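PDB 6IDP: MATE family efflux transporter from Vibrio cholerae, which probably exports drugs and other toxic compounds across the bacterial membrane, coupling the transport to a proton-dependent change of conformation. Local coordinates for residues V25-S30 / L166-S171. Sequence-based numbering, arbitrary orientation.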
ATOM      1  N   VAL A  25     -10.517   0.401  -0.572  1.00 48.26           N
ATOM      2  CA  VAL A  25      -9.506   0.459  -1.621  1.00 55.51           C
ATOM      3  C   VAL A  25     -10.149   0.601  -3.002  1.00 57.18           C
ATOM      4  O   VAL A  25      -9.701   1.400  -3.823  1.00 59.51           O
ATOM      5  CB  VAL A  25      -8.604  -0.792  -1.590  1.00 58.14           C
ATOM      6  CG1 VAL A  25      -7.692  -0.834  -2.807  1.00 63.25           C
ATOM      7  CG2 VAL A  25      -7.786  -0.813  -0.314  1.00 51.36           C
ATOM      8  N   LEU A  26     -11.209  -0.168  -3.242  1.00 57.75           N
ATOM      9  CA  LEU A  26     -11.935  -0.123  -4.510  1.00 56.23           C
ATOM     10  C   LEU A  26     -12.559   1.244  -4.778  1.00 59.45           C
ATOM     11  O   LEU A  26     -12.507   1.745  -5.903  1.00 67.21           O
ATOM     12  CB  LEU A  26     -13.025  -1.197  -4.537  1.00 53.79           C
ATOM     13  CG  LEU A  26     -12.571  -2.630  -4.812  1.00 52.39           C
ATOM     14  CD1 LEU A  26     -13.722  -3.602  -4.617  1.00 57.45           C
ATOM     15  CD2 LEU A  26     -12.005  -2.748  -6.215  1.00 49.52           C
ATOM     16  N   SER A  27     -13.156   1.837  -3.749  1.00 52.66           N
ATOM     17  CA  SER A  27     -13.740   3.166  -3.878  1.00 60.40           C
ATOM     18  C   SER A  27     -12.641   4.180  -4.171  1.00 63.84           C
ATOM     19  O   SER A  27     -12.824   5.103  -4.964  1.00 60.18           O
ATOM     20  CB  SER A  27     -14.500   3.553  -2.607  1.00 57.36           C
ATOM     21  OG  SER A  27     -13.618   3.697  -1.508  1.00 56.30           O
ATOM     22  N   LEU A  28     -11.495   3.983  -3.526  1.00 62.32           N
ATOM     23  CA  LEU A  28     -10.330   4.834  -3.718  1.00 62.56           C
ATOM     24  C   LEU A  28      -9.827   4.797  -5.162  1.00 62.40           C
ATOM     25  O   LEU A  28      -9.577   5.839  -5.767  1.00 65.72           O
ATOM     26  CB  LEU A  28      -9.215   4.414  -2.754  1.00 57.97           C
ATOM     27  CG  LEU A  28      -7.861   5.109  -2.870  1.00 54.74           C
ATOM     28  CD1 LEU A  28      -8.031   6.612  -2.783  1.00 52.25           C
ATOM     29  CD2 LEU A  28      -6.916   4.611  -1.785  1.00 51.94           C
ATOM     30  N   MET A  29      -9.687   3.597  -5.715  1.00 60.10           N
ATOM     31  CA  MET A  29      -9.180   3.448  -7.076  1.00 69.34           C
ATOM     32  C   MET A  29     -10.195   3.898  -8.124  1.00 65.90           C
ATOM     33  O   MET A  29      -9.829   4.227  -9.250  1.00 69.71           O
ATOM     34  CB  MET A  29      -8.768   1.999  -7.336  1.00 77.28           C
ATOM     35  CG  MET A  29      -7.672   1.496  -6.416  1.00 73.18           C
ATOM     36  SD  MET A  29      -7.298  -0.241  -6.709  1.00111.39           S
ATOM     37  CE  MET A  29      -8.887  -0.987  -6.373  1.00 61.09           C
ATOM     38  N   SER A  30     -11.470   3.904  -7.748  1.00 64.11           N
ATOM     39  CA  SER A  30     -12.525   4.371  -8.641  1.00 64.77           C
ATOM     40  C   SER A  30     -12.420   5.877  -8.859  1.00 62.67           C
ATOM     41  O   SER A  30     -12.585   6.361  -9.979  1.00 60.67           O
ATOM     42  CB  SER A  30     -13.906   4.009  -8.090  1.00 67.07           C
ATOM     43  OG  SER A  30     -14.136   2.612  -8.165  1.00 71.66           O
ATOM     44  N   LEU A 166     -15.312   5.432   5.490  1.00 32.14           N
ATOM     45  CA  LEU A 166     -14.875   6.802   5.245  1.00 35.48           C
ATOM     46  C   LEU A 166     -14.038   6.926   3.974  1.00 35.05           C
ATOM     47  O   LEU A 166     -14.034   7.976   3.334  1.00 32.59           O
ATOM     48  CB  LEU A 166     -14.091   7.338   6.441  1.00 31.29           C
ATOM     49  CG  LEU A 166     -14.939   7.740   7.650  1.00 41.66           C
ATOM     50  CD1 LEU A 166     -14.077   8.406   8.706  1.00 41.02           C
ATOM     51  CD2 LEU A 166     -16.083   8.654   7.234  1.00 44.45           C
ATOM     52  N   MET A 167     -13.329   5.860   3.613  1.00 36.48           N
ATOM     53  CA  MET A 167     -12.597   5.848   2.351  1.00 39.05           C
ATOM     54  C   MET A 167     -13.573   5.952   1.187  1.00 37.76           C
ATOM     55  O   MET A 167     -13.289   6.613   0.192  1.00 41.37           O
ATOM     56  CB  MET A 167     -11.737   4.588   2.221  1.00 37.03           C
ATOM     57  CG  MET A 167     -10.527   4.574   3.137  1.00 32.22           C
ATOM     58  SD  MET A 167      -9.685   2.978   3.158  1.00 48.64           S
ATOM     59  CE  MET A 167      -8.924   2.976   1.540  1.00 53.42           C
ATOM     60  N   MET A 168     -14.726   5.306   1.320  1.00 36.33           N
ATOM     61  CA  MET A 168     -15.766   5.414   0.305  1.00 38.83           C
ATOM     62  C   MET A 168     -16.324   6.832   0.260  1.00 41.28           C
ATOM     63  O   MET A 168     -16.513   7.400  -0.816  1.00 47.42           O
ATOM     64  CB  MET A 168     -16.891   4.408   0.563  1.00 41.41           C
ATOM     65  CG  MET A 168     -16.437   2.956   0.527  1.00 50.84           C
ATOM     66  SD  MET A 168     -17.735   1.790   0.053  1.00103.73           S
ATOM     67  CE  MET A 168     -18.786   1.814   1.502  1.00 66.51           C
ATOM     68  N   VAL A 169     -16.571   7.402   1.435  1.00 39.93           N
ATOM     69  CA  VAL A 169     -17.148   8.738   1.537  1.00 42.58           C
ATOM     70  C   VAL A 169     -16.231   9.804   0.940  1.00 42.31           C
ATOM     71  O   VAL A 169     -16.671  10.635   0.146  1.00 39.39           O
ATOM     72  CB  VAL A 169     -17.462   9.100   3.001  1.00 41.96           C
ATOM     73  CG1 VAL A 169     -17.900  10.552   3.110  1.00 40.11           C
ATOM     74  CG2 VAL A 169     -18.536   8.174   3.551  1.00 40.78           C
ATOM     75  N   THR A 170     -14.955   9.773   1.311  1.00 37.61           N
ATOM     76  CA  THR A 170     -14.004  10.758   0.808  1.00 35.19           C
ATOM     77  C   THR A 170     -13.743  10.573  -0.688  1.00 40.37           C
ATOM     78  O   THR A 170     -13.493  11.544  -1.400  1.00 40.24           O
ATOM     79  CB  THR A 170     -12.666  10.703   1.577  1.00 31.56           C
ATOM     80  OG1 THR A 170     -12.093   9.396   1.459  1.00 35.73           O
ATOM     81  CG2 THR A 170     -12.880  11.034   3.050  1.00 27.98           C
ATOM     82  N   SER A 171     -13.808   9.329  -1.158  1.00 36.31           N
ATOM     83  CA  SER A 171     -13.639   9.036  -2.581  1.00 38.53           C
ATOM     84  C   SER A 171     -14.757   9.649  -3.415  1.00 38.48           C
ATOM     85  O   SER A 171     -14.504  10.261  -4.451  1.00 42.12           O
ATOM     86  CB  SER A 171     -13.590   7.525  -2.825  1.00 39.51           C
ATOM     87  OG  SER A 171     -12.443   6.948  -2.232  1.00 45.90           O
TER
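S27 and S171 face each other between two nearly parallel helices, and the small size of both residues lets the backbones come close. The local axes approach to 8.1 Å at an angle of 13°. The CA atoms of S27 and M168 are 5.2 Å apart. The CB of S27 points at the other helix. Its OG sits between the backbone N and the carbonyl carbon (chi1 66°) and lies 3.3 Å from M168 CA. No hydrogen bond crosses here; the hydroxyl bonds back one turn on its own helix, chiefly to the carbonyl oxygen of G24, with that of F23 as a second partner. S171 also directs its CB across, but its OG lies opposite its own carbonyl carbon. This OG touches L28 CA at 3.3 Å but gives its proton to M167 O, 2.6 Å away. That oxygen also takes the backbone N-H of S171, and the two donors approach from opposite faces of the carbonyl plane. Each serine thus settles its polar end within its own helix and offers a slim surface to its neighbour.

Helix 5-39 and helix 161-184, the first and fifth long membrane helices, pack side by side here in the N-terminal half of the MATE fold. The two segments are 135 residues apart in sequence. Small residues often allow such close approach between membrane helices.

On one flank M167 reaches across, bent at its last torsion (chi3 72°). Its CE meets V25 N at 3.7 Å and lies more loosely against L28 CD2 at 4.2 Å. Y151 of helix 124-156 packs on M167, and a bound monoolein touches L28. The other flank is thinner and partly exposed. There M168 lays CB and CG beside S27, with CG 3.7 Å from S27 CB, while its sulfur and CE turn off from the contact.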